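Local coordinates for mariner Mos1 transposase (Drosophila mauritiana, PDB 4MDB), which catalyses cut-and-paste transposition of the Mos1 element, its catalytic domain cutting and joining DNA with two divalent metal ions, at residues 18-23 against 211-216; 71-76 against 166-171; 83-88 against 189-194. The protein carries 1 engineered substitution. All coordinates share one frame; numbering follows the deposited sequence. Where two conformers were deposited one is given.

How the contacts relate
Starting at the N terminus, helix 6-25 supplies residues 18-23, which find their partner only near the C terminus, on helix 209-218; contact 1 therefore closes a loop around nearly the whole RNase H-like domain. Contacts 2 and 3 are both nested inside that loop. The chain runs through neighbouring antiparallel strands 69-78 and 81-87, then later through helices 162-175 and 183-196. Contact 2 joins strand 69-78 to helix 162-175, contact 3 strand 81-87 to helix 183-196, so the two loops cross. Their centres are about 8 Å apart, and both helices cover the same sheet. Contact 1 lies apart, its centre about 23 Å from that of contact 2.

Contact 1: residues 18-23 against 211-216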
loop_
_atom_site.group_PDB
_atom_site.type_symbol
_atom_site.label_atom_id
_atom_site.label_comp_id
_atom_site.label_asym_id
_atom_site.label_seq_id
_atom_site.Cartn_x
_atom_site.Cartn_y
_atom_site.Cartn_z
ATOM N N ILE A 18 14.193 -9.102 9.707
ATOM C CA ILE A 18 13.408 -10.294 9.401
ATOM C C ILE A 18 13.142 -10.283 7.891
ATOM O O ILE A 18 13.350 -11.318 7.212
ATOM C CB ILE A 18 12.108 -10.366 10.188
ATOM C CG1 ILE A 18 12.380 -10.626 11.680
ATOM C CG2 ILE A 18 11.160 -11.453 9.669
ATOM C CD1 ILE A 18 11.183 -10.281 12.530
ATOM N N LEU A 19 12.656 -9.156 7.363
ATOM C CA LEU A 19 12.285 -9.107 5.921
ATOM C C LEU A 19 13.531 -9.276 5.030
ATOM O O LEU A 19 13.523 -10.029 4.018
ATOM C CB LEU A 19 11.542 -7.814 5.615
ATOM C CG LEU A 19 10.197 -7.671 6.295
ATOM C CD1 LEU A 19 9.655 -6.241 6.165
ATOM C CD2 LEU A 19 9.218 -8.705 5.787
ATOM N N LEU A 20 14.630 -8.630 5.428
ATOM C CA LEU A 20 15.874 -8.647 4.651
ATOM C C LEU A 20 16.490 -9.998 4.646
ATOM O O LEU A 20 16.897 -10.484 3.577
ATOM C CB LEU A 20 16.894 -7.633 5.218
ATOM C CG LEU A 20 18.067 -7.296 4.296
ATOM C CD1 LEU A 20 17.633 -6.659 2.970
ATOM C CD2 LEU A 20 18.914 -6.277 5.092
ATOM N N SER A 21 16.488 -10.673 5.791
ATOM C CA SER A 21 17.031 -12.040 5.835
ATOM C C SER A 21 16.173 -13.048 5.047
ATOM O O SER A 21 16.683 -13.929 4.359
ATOM C CB SER A 21 17.306 -12.536 7.246
ATOM O OG SER A 21 16.124 -12.735 7.917
ATOM N N ARG A 22 14.871 -12.891 5.111
ATOM C CA ARG A 22 13.978 -13.686 4.233
ATOM C C ARG A 22 14.288 -13.415 2.781
ATOM O O ARG A 22 14.414 -14.338 1.981
ATOM C CB ARG A 22 12.503 -13.389 4.486
ATOM C CG ARG A 22 11.588 -14.176 3.499
ATOM C CD ARG A 22 10.182 -13.948 3.907
ATOM N NE ARG A 22 9.225 -14.577 2.979
ATOM C CZ ARG A 22 7.904 -14.546 3.164
ATOM N NH1 ARG A 22 7.403 -13.858 4.167
ATOM N NH2 ARG A 22 7.111 -15.144 2.317
ATOM N N TYR A 23 14.385 -12.146 2.400
ATOM C CA TYR A 23 14.652 -11.742 1.027
ATOM C C TYR A 23 15.899 -12.379 0.511
ATOM O O TYR A 23 15.911 -12.840 -0.605
ATOM C CB TYR A 23 14.681 -10.228 0.892
ATOM C CG TYR A 23 15.218 -9.720 -0.414
ATOM C CD1 TYR A 23 14.460 -9.774 -1.608
ATOM C CD2 TYR A 23 16.516 -9.254 -0.491
ATOM C CE1 TYR A 23 14.969 -9.326 -2.809
ATOM C CE2 TYR A 23 17.041 -8.823 -1.696
ATOM C CZ TYR A 23 16.303 -8.860 -2.850
ATOM O OH TYR A 23 16.903 -8.399 -3.988
ATOM N N GLU A 211 16.628 -2.176 -0.406
ATOM C CA GLU A 211 17.569 -1.110 -0.163
ATOM C C GLU A 211 17.041 -0.284 1.043
ATOM O O GLU A 211 17.837 0.110 1.923
ATOM C CB GLU A 211 17.745 -0.249 -1.417
ATOM C CG GLU A 211 18.053 1.216 -1.124
ATOM C CD GLU A 211 18.287 2.035 -2.382
ATOM O OE1 GLU A 211 19.404 2.617 -2.466
ATOM O OE2 GLU A 211 17.369 2.120 -3.255
ATOM N N ARG A 212 15.728 -0.085 1.100
ATOM C CA ARG A 212 15.103 0.576 2.238
ATOM C C ARG A 212 15.322 -0.223 3.523
ATOM O O ARG A 212 15.767 0.322 4.533
ATOM C CB ARG A 212 13.606 0.773 1.989
ATOM C CG ARG A 212 13.286 1.560 0.728
ATOM C CD ARG A 212 12.201 2.594 0.983
ATOM N NE ARG A 212 12.267 3.700 0.033
ATOM C CZ ARG A 212 12.255 4.984 0.379
ATOM N NH1 ARG A 212 12.181 5.327 1.658
ATOM N NH2 ARG A 212 12.319 5.924 -0.553
ATOM N N TRP A 213 15.007 -1.516 3.480
ATOM C CA TRP A 213 15.188 -2.400 4.663
ATOM C C TRP A 213 16.646 -2.270 5.163
ATOM O O TRP A 213 16.871 -2.121 6.384
ATOM C CB TRP A 213 14.801 -3.844 4.479
ATOM C CG TRP A 213 13.396 -4.043 4.117
ATOM C CD1 TRP A 213 12.325 -3.245 4.484
ATOM C CD2 TRP A 213 12.831 -5.047 3.242
ATOM N NE1 TRP A 213 11.172 -3.723 3.944
ATOM C CE2 TRP A 213 11.443 -4.844 3.213
ATOM C CE3 TRP A 213 13.330 -6.161 2.615
ATOM C CZ2 TRP A 213 10.600 -5.655 2.481
ATOM C CZ3 TRP A 213 12.491 -6.942 1.901
ATOM C CH2 TRP A 213 11.156 -6.686 1.822
ATOM N N GLU A 214 17.590 -2.303 4.217
ATOM C CA GLU A 214 19.057 -2.248 4.568
ATOM C C GLU A 214 19.369 -0.948 5.260
ATOM O O GLU A 214 20.121 -0.935 6.234
ATOM C CB GLU A 214 19.917 -2.424 3.313
ATOM C CG GLU A 214 21.213 -3.133 3.657
ATOM C CD GLU A 214 21.425 -4.435 2.915
ATOM O OE1 GLU A 214 20.765 -5.479 3.237
ATOM O OE2 GLU A 214 22.333 -4.422 2.045
ATOM N N LYS A 215 18.849 0.141 4.719
ATOM C CA LYS A 215 19.079 1.469 5.301
ATOM C C LYS A 215 18.511 1.569 6.705
ATOM O O LYS A 215 19.126 2.174 7.604
ATOM C CB LYS A 215 18.535 2.563 4.415
ATOM C CG LYS A 215 19.378 2.788 3.172
ATOM C CD LYS A 215 18.841 3.968 2.428
ATOM C CE LYS A 215 19.659 4.263 1.198
ATOM N NZ LYS A 215 18.902 5.331 0.479
ATOM N N CYS A 216 17.314 1.017 6.900
ATOM C CA CYS A 216 16.704 1.006 8.204
ATOM C C CYS A 216 17.514 0.251 9.200
ATOM O O CYS A 216 17.717 0.754 10.305
ATOM C CB CYS A 216 15.274 0.449 8.101
ATOM S SG CYS A 216 14.361 0.731 9.651
#
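Leu19 lies on the indole of Trp213, and this CH-pi contact is the heart of the packing. Leu19 CB stands over the middle of the Trp213 six-membered ring, 3.6 Å from the centroid and only 3° off the ring normal. The leucine side chain runs roughly perpendicular to that of the tryptophan, and the branch then carries Leu19 CD1 toward the pyrrole side, where it comes 3.7 Å from Trp213 NE1. The Trp213 CG is set anti to its own carbonyl carbon (chi1 -60°), which swings the indole toward helix 6-25.

The two helices come from the two ends of the RNase H-like catalytic domain: helix 6-25 precedes the first strand of the sheet, and helix 209-218 is the last helix in the chain. The axes of the two short segments come within 9.4 Å of each other, at 132° between N-to-C directions, with Leu20 and Trp213 in register.

The remaining apolar contacts are looser. Tyr23 reaches the indole edge through its CB, 4.1 Å from Trp213 CZ3, while Leu20 CD1 lies 4.3 Å from Trp213 CB. Beyond the pair, Cys16 of helix 6-25 also touches Trp213, and Leu151 packs on Leu19.

Contact 2: residues 71-76 against 166-171; sequences TMLCVW and HLFASM
Leu73 and Val75 of strand 69-78, in the central mixed sheet of the RNase H-like fold, pack against helix 162-175, on Leu167, Phe168 and Met171. Both strand residues point their side chains at the helix. All five are buried and the contact is purely apolar.

Val75 meets Phe168 through one methyl. With CG1 placed between the backbone N and the carbonyl carbon (chi1 55°), that branch comes 3.7 Å from Phe168 CZ, and the two side chains run alongside one another, pointing opposite ways. The same Val75 CG1 is 4.0 Å from Leu167 CD2, so a single methyl touches two successive helix residues. Leu73 uses its CD2 in a similar double role: it stands 4.0 Å from Phe168 CE1, and it meets Met171 tip to tip, 3.9 Å from SD and equally far from CE. The methionine extends as far as SD, then turns at chi3 (-72°), which brings its methyl beside the leucine.

Tyr85 of the next strand touches both Leu73 and Val75, extending the apolar layer across the sheet, and Phe194 of helix 183-196 packs on Met171. The nearest atoms of the Phe168 side chain are about 4 Å from the side chains of Asp36 and Asp164, and about as close to a bound magnesium ion. Asp36 comes from the sheet, on strand 32-42, and Asp164 from the same helix as Phe168. The core thus runs directly into the two-metal active site, where Asp36, Asp129 and Asp164 form the acidic triad of a DDD-motif recombinase.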
loop_
_atom_site.group_PDB
_atom_site.type_symbol
_atom_site.label_atom_id
_atom_site.label_comp_id
_atom_site.label_asym_id
_atom_site.label_seq_id
_atom_site.Cartn_x
_atom_site.Cartn_y
_atom_site.Cartn_z
ATOM N N THR A 71 -12.051 13.424 -0.383
ATOM C CA THR A 71 -12.418 12.067 -0.662
ATOM C C THR A 71 -11.173 11.197 -0.377
ATOM O O THR A 71 -10.073 11.599 -0.619
ATOM C CB THR A 71 -12.869 11.877 -2.126
ATOM O OG1 THR A 71 -13.041 10.498 -2.425
ATOM C CG2 THR A 71 -11.860 12.501 -3.098
ATOM N N MET A 72 -11.405 10.032 0.177
ATOM C CA MET A 72 -10.324 9.127 0.451
ATOM C C MET A 72 -10.101 8.213 -0.746
ATOM O O MET A 72 -11.005 7.523 -1.231
ATOM C CB MET A 72 -10.644 8.300 1.668
ATOM C CG MET A 72 -9.426 7.654 2.266
ATOM S SD MET A 72 -9.723 6.784 3.809
ATOM C CE MET A 72 -10.146 8.212 4.783
ATOM N N LEU A 73 -8.860 8.201 -1.182
ATOM C CA LEU A 73 -8.375 7.223 -2.163
ATOM C C LEU A 73 -7.895 6.030 -1.368
ATOM O O LEU A 73 -7.033 6.179 -0.458
ATOM C CB LEU A 73 -7.303 7.775 -3.017
ATOM C CG LEU A 73 -6.508 6.859 -3.934
ATOM C CD1 LEU A 73 -7.366 6.254 -5.019
ATOM C CD2 LEU A 73 -5.380 7.625 -4.501
ATOM N N CYS A 74 -8.334 4.844 -1.789
ATOM C CA CYS A 74 -7.875 3.570 -1.219
ATOM C C CYS A 74 -7.362 2.797 -2.412
ATOM O O CYS A 74 -8.132 2.498 -3.310
ATOM C CB CYS A 74 -9.010 2.842 -0.594
ATOM S SG CYS A 74 -9.942 3.838 0.633
ATOM N N VAL A 75 -6.093 2.456 -2.429
ATOM C CA VAL A 75 -5.588 1.823 -3.650
ATOM C C VAL A 75 -4.664 0.679 -3.290
ATOM O O VAL A 75 -3.892 0.753 -2.337
ATOM C CB VAL A 75 -4.859 2.888 -4.544
ATOM C CG1 VAL A 75 -3.750 3.599 -3.761
ATOM C CG2 VAL A 75 -4.207 2.298 -5.759
ATOM N N TRP A 76 -4.651 -0.297 -4.172
ATOM C CA TRP A 76 -3.830 -1.511 -4.047
ATOM C C TRP A 76 -3.138 -1.789 -5.368
ATOM O O TRP A 76 -3.738 -1.640 -6.406
ATOM C CB TRP A 76 -4.610 -2.736 -3.589
ATOM C CG TRP A 76 -5.285 -2.570 -2.292
ATOM C CD1 TRP A 76 -4.779 -2.900 -1.063
ATOM C CD2 TRP A 76 -6.534 -1.905 -2.028
ATOM N NE1 TRP A 76 -5.651 -2.541 -0.058
ATOM C CE2 TRP A 76 -6.751 -1.964 -0.647
ATOM C CE3 TRP A 76 -7.544 -1.349 -2.857
ATOM C CZ2 TRP A 76 -7.887 -1.402 -0.046
ATOM C CZ3 TRP A 76 -8.658 -0.778 -2.254
ATOM C CH2 TRP A 76 -8.807 -0.828 -0.875
ATOM N N HIS A 166 6.842 5.731 -2.640
ATOM C CA HIS A 166 6.842 5.691 -4.069
ATOM C C HIS A 166 5.580 6.235 -4.713
ATOM O O HIS A 166 5.637 7.231 -5.405
ATOM C CB HIS A 166 7.153 4.280 -4.554
ATOM C CG HIS A 166 7.466 4.198 -5.990
ATOM N ND1 HIS A 166 8.670 4.582 -6.513
ATOM C CD2 HIS A 166 6.704 3.796 -7.048
ATOM C CE1 HIS A 166 8.677 4.380 -7.818
ATOM N NE2 HIS A 166 7.481 3.958 -8.177
ATOM N N LEU A 167 4.449 5.584 -4.527
ATOM C CA LEU A 167 3.250 5.877 -5.298
ATOM C C LEU A 167 2.690 7.247 -4.963
ATOM O O LEU A 167 2.534 8.106 -5.876
ATOM C CB LEU A 167 2.193 4.788 -5.067
ATOM C CG LEU A 167 0.913 5.036 -5.889
ATOM C CD1 LEU A 167 1.206 4.774 -7.337
ATOM C CD2 LEU A 167 -0.184 4.100 -5.448
ATOM N N PHE A 168 2.403 7.482 -3.704
ATOM C CA PHE A 168 1.786 8.770 -3.246
ATOM C C PHE A 168 2.831 9.892 -3.263
ATOM O O PHE A 168 2.456 11.034 -3.463
ATOM C CB PHE A 168 1.229 8.639 -1.878
ATOM C CG PHE A 168 -0.001 7.748 -1.763
ATOM C CD1 PHE A 168 -0.866 7.463 -2.883
ATOM C CD2 PHE A 168 -0.284 7.166 -0.583
ATOM C CE1 PHE A 168 -1.948 6.662 -2.716
ATOM C CE2 PHE A 168 -1.361 6.338 -0.417
ATOM C CZ PHE A 168 -2.237 6.095 -1.513
ATOM N N ALA A 169 4.111 9.600 -3.115
ATOM C CA ALA A 169 5.218 10.575 -3.260
ATOM C C ALA A 169 5.162 11.193 -4.666
ATOM O O ALA A 169 5.063 12.414 -4.830
ATOM C CB ALA A 169 6.554 9.907 -3.022
ATOM N N SER A 170 5.079 10.351 -5.680
ATOM C CA SER A 170 4.950 10.798 -7.103
ATOM C C SER A 170 3.622 11.497 -7.316
ATOM O O SER A 170 3.568 12.565 -7.950
ATOM C CB SER A 170 4.984 9.592 -8.025
ATOM O OG SER A 170 5.064 10.007 -9.366
ATOM N N MET A 171 2.550 10.911 -6.807
ATOM C CA MET A 171 1.145 11.404 -7.036
ATOM C C MET A 171 0.956 12.749 -6.369
ATOM O O MET A 171 0.365 13.663 -6.916
ATOM C CB MET A 171 0.136 10.456 -6.444
ATOM C CG MET A 171 -1.308 10.691 -6.904
ATOM S SD MET A 171 -2.524 9.821 -5.969
ATOM C CE MET A 171 -2.146 8.181 -6.612
#

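Contact 3: residues 83-88 against 189-194; sequences IYYELL and WLDEWF
Tyr85 and Asp191 form the one hydrogen bond between residues 83-88 and 189-194. The Tyr85 OH donates to Asp191 OD1 at 2.6 Å. The acceptor lies at the edge of the tyrosine ring, in its plane, but the hydroxyl comes to the carboxylate from well above the carboxylate plane, 53° out of it. The aspartate side chain runs nearly perpendicular to the tyrosine. Tyr85 OH also makes a weak hydrogen bond to Lys187 O, one turn earlier on the same helix, and further along Tyr183 OH binds Leu87 O.

The aromatic contact is made on a face of the same ring. Phe194 turns an edge to it in a T-shaped (edge-to-face) arrangement, centroids 5.4 Å apart and planes at 63°. Phe194 CE2 does the touching, 3.8 Å from Tyr85 CD1 and toward the rim of the ring. A chi1 of 79° tucks the tyrosine ring over its own backbone, flanked by N and C, an orientation that directs the phenol out from the sheet to the helix.

Apolar contacts fill in around Leu190. Its CD1 lies 4.0 Å from Tyr85 CE2 and 4.2 Å from Leu87 CD1, bridging the two strand residues that face the helix. Leu73 of the neighbouring strand also touches Leu190, which continues this layer into the sheet. At the start of the segment, Ile83 and Tyr84 both face Trp76 in a classic beta bulge, just ahead of Tyr85.

One ring thus does two jobs: its face packs against hydrocarbon while its hydroxyl reaches an exposed carboxylate at the margin, a short bond to what is probably an ionised group, which would be expected to limit how far the phenol can swing.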
loop_
_atom_site.group_PDB
_atom_site.type_symbol
_atom_site.label_atom_id
_atom_site.label_comp_id
_atom_site.label_asym_id
_atom_site.label_seq_id
_atom_site.Cartn_x
_atom_site.Cartn_y
_atom_site.Cartn_z
ATOM N N ILE A 83 -4.004 -2.596 -9.149
ATOM C CA ILE A 83 -4.944 -3.702 -9.209
ATOM C C ILE A 83 -6.385 -3.211 -9.077
ATOM O O ILE A 83 -7.282 -3.590 -9.839
ATOM C CB ILE A 83 -4.565 -4.815 -8.210
ATOM C CG1 ILE A 83 -3.142 -5.350 -8.528
ATOM C CG2 ILE A 83 -5.565 -5.972 -8.199
ATOM C CD1 ILE A 83 -2.435 -6.011 -7.365
ATOM N N TYR A 84 -6.643 -2.350 -8.077
ATOM C CA TYR A 84 -7.955 -2.011 -7.673
ATOM C C TYR A 84 -7.852 -0.737 -6.887
ATOM O O TYR A 84 -6.885 -0.531 -6.195
ATOM C CB TYR A 84 -8.587 -3.077 -6.839
ATOM C CG TYR A 84 -9.974 -2.769 -6.348
ATOM C CD1 TYR A 84 -11.018 -2.651 -7.249
ATOM C CD2 TYR A 84 -10.262 -2.535 -5.012
ATOM C CE1 TYR A 84 -12.326 -2.432 -6.811
ATOM C CE2 TYR A 84 -11.555 -2.335 -4.572
ATOM C CZ TYR A 84 -12.571 -2.259 -5.488
ATOM O OH TYR A 84 -13.819 -1.967 -5.028
ATOM N N TYR A 85 -8.784 0.168 -7.046
ATOM C CA TYR A 85 -8.915 1.303 -6.093
ATOM C C TYR A 85 -10.346 1.736 -5.917
ATOM O O TYR A 85 -11.219 1.452 -6.767
ATOM C CB TYR A 85 -8.047 2.481 -6.529
ATOM C CG TYR A 85 -8.597 3.365 -7.647
ATOM C CD1 TYR A 85 -8.313 3.100 -8.980
ATOM C CD2 TYR A 85 -9.366 4.491 -7.349
ATOM C CE1 TYR A 85 -8.796 3.920 -9.999
ATOM C CE2 TYR A 85 -9.885 5.297 -8.357
ATOM C CZ TYR A 85 -9.581 5.029 -9.671
ATOM O OH TYR A 85 -10.105 5.815 -10.662
ATOM N N GLU A 86 -10.576 2.368 -4.779
ATOM C CA GLU A 86 -11.868 3.049 -4.497
ATOM C C GLU A 86 -11.623 4.473 -4.097
ATOM O O GLU A 86 -10.626 4.796 -3.420
ATOM C CB GLU A 86 -12.634 2.294 -3.423
ATOM C CG GLU A 86 -13.112 0.911 -3.798
ATOM C CD GLU A 86 -13.911 0.237 -2.715
ATOM O OE1 GLU A 86 -14.173 0.914 -1.662
ATOM O OE2 GLU A 86 -14.211 -0.993 -2.821
ATOM N N LEU A 87 -12.533 5.357 -4.530
ATOM C CA LEU A 87 -12.539 6.727 -4.099
ATOM C C LEU A 87 -13.852 6.863 -3.298
ATOM O O LEU A 87 -14.985 6.541 -3.777
ATOM C CB LEU A 87 -12.411 7.646 -5.288
ATOM C CG LEU A 87 -12.187 9.132 -5.032
ATOM C CD1 LEU A 87 -10.771 9.489 -4.551
ATOM C CD2 LEU A 87 -12.562 9.941 -6.251
ATOM N N LEU A 88 -13.710 7.175 -2.031
ATOM C CA LEU A 88 -14.864 7.140 -1.143
ATOM C C LEU A 88 -15.647 8.454 -1.347
ATOM O O LEU A 88 -15.105 9.469 -1.775
ATOM C CB LEU A 88 -14.460 6.932 0.314
ATOM C CG LEU A 88 -14.381 5.534 0.973
ATOM C CD1 LEU A 88 -14.004 4.396 0.063
ATOM C CD2 LEU A 88 -13.543 5.485 2.249
ATOM N N TRP A 189 -8.847 11.833 -13.313
ATOM C CA TRP A 189 -7.449 12.184 -13.161
ATOM C C TRP A 189 -6.664 10.933 -12.689
ATOM O O TRP A 189 -5.601 10.604 -13.246
ATOM C CB TRP A 189 -7.277 13.332 -12.171
ATOM C CG TRP A 189 -5.922 13.767 -12.122
ATOM C CD1 TRP A 189 -5.316 14.637 -12.959
ATOM C CD2 TRP A 189 -4.918 13.335 -11.189
ATOM N NE1 TRP A 189 -4.008 14.773 -12.622
ATOM C CE2 TRP A 189 -3.734 13.974 -11.541
ATOM C CE3 TRP A 189 -4.903 12.433 -10.135
ATOM C CZ2 TRP A 189 -2.552 13.778 -10.847
ATOM C CZ3 TRP A 189 -3.687 12.223 -9.463
ATOM C CH2 TRP A 189 -2.576 12.869 -9.806
ATOM N N LEU A 190 -7.231 10.211 -11.725
ATOM C CA LEU A 190 -6.494 8.994 -11.236
ATOM C C LEU A 190 -6.408 7.914 -12.282
ATOM O O LEU A 190 -5.360 7.328 -12.461
ATOM C CB LEU A 190 -7.108 8.444 -9.947
ATOM C CG LEU A 190 -7.060 9.285 -8.705
ATOM C CD1 LEU A 190 -8.086 8.787 -7.760
ATOM C CD2 LEU A 190 -5.696 9.236 -8.062
ATOM N N ASP A 191 -7.511 7.619 -12.973
ATOM C CA ASP A 191 -7.467 6.673 -14.101
ATOM C C ASP A 191 -6.376 6.997 -15.066
ATOM O O ASP A 191 -5.564 6.128 -15.395
ATOM C CB ASP A 191 -8.815 6.599 -14.843
ATOM C CG ASP A 191 -9.870 5.908 -14.040
ATOM O OD1 ASP A 191 -9.519 5.125 -13.112
ATOM O OD2 ASP A 191 -11.074 6.161 -14.310
ATOM N N GLU A 192 -6.293 8.241 -15.498
ATOM C CA GLU A 192 -5.262 8.640 -16.464
ATOM C C GLU A 192 -3.832 8.578 -15.904
ATOM O O GLU A 192 -2.908 8.170 -16.581
ATOM C CB GLU A 192 -5.452 10.066 -17.019
ATOM C CG GLU A 192 -6.646 10.335 -17.909
ATOM C CD GLU A 192 -6.644 11.774 -18.427
ATOM O OE1 GLU A 192 -5.584 12.228 -18.939
ATOM O OE2 GLU A 192 -7.695 12.456 -18.316
ATOM N N TRP A 193 -3.694 9.001 -14.656
ATOM C CA TRP A 193 -2.405 9.167 -14.031
ATOM C C TRP A 193 -1.871 7.761 -13.789
ATOM O O TRP A 193 -0.728 7.466 -14.096
ATOM C CB TRP A 193 -2.526 9.967 -12.696
ATOM C CG TRP A 193 -1.152 10.262 -12.054
ATOM C CD1 TRP A 193 -0.284 11.297 -12.355
ATOM C CD2 TRP A 193 -0.472 9.464 -11.063
ATOM N NE1 TRP A 193 0.867 11.170 -11.624
ATOM C CE2 TRP A 193 0.782 10.054 -10.836
ATOM C CE3 TRP A 193 -0.792 8.291 -10.393
ATOM C CZ2 TRP A 193 1.695 9.546 -9.882
ATOM C CZ3 TRP A 193 0.156 7.752 -9.506
ATOM C CH2 TRP A 193 1.335 8.404 -9.245
ATOM N N PHE A 194 -2.705 6.896 -13.264
ATOM C CA PHE A 194 -2.252 5.492 -13.043
ATOM C C PHE A 194 -1.803 4.819 -14.348
ATOM O O PHE A 194 -0.793 4.117 -14.431
ATOM C CB PHE A 194 -3.331 4.640 -12.359
ATOM C CG PHE A 194 -3.592 4.971 -10.891
ATOM C CD1 PHE A 194 -2.544 5.232 -9.999
ATOM C CD2 PHE A 194 -4.869 4.901 -10.392
ATOM C CE1 PHE A 194 -2.823 5.490 -8.668
ATOM C CE2 PHE A 194 -5.160 5.177 -9.047
ATOM C CZ PHE A 194 -4.136 5.452 -8.196
#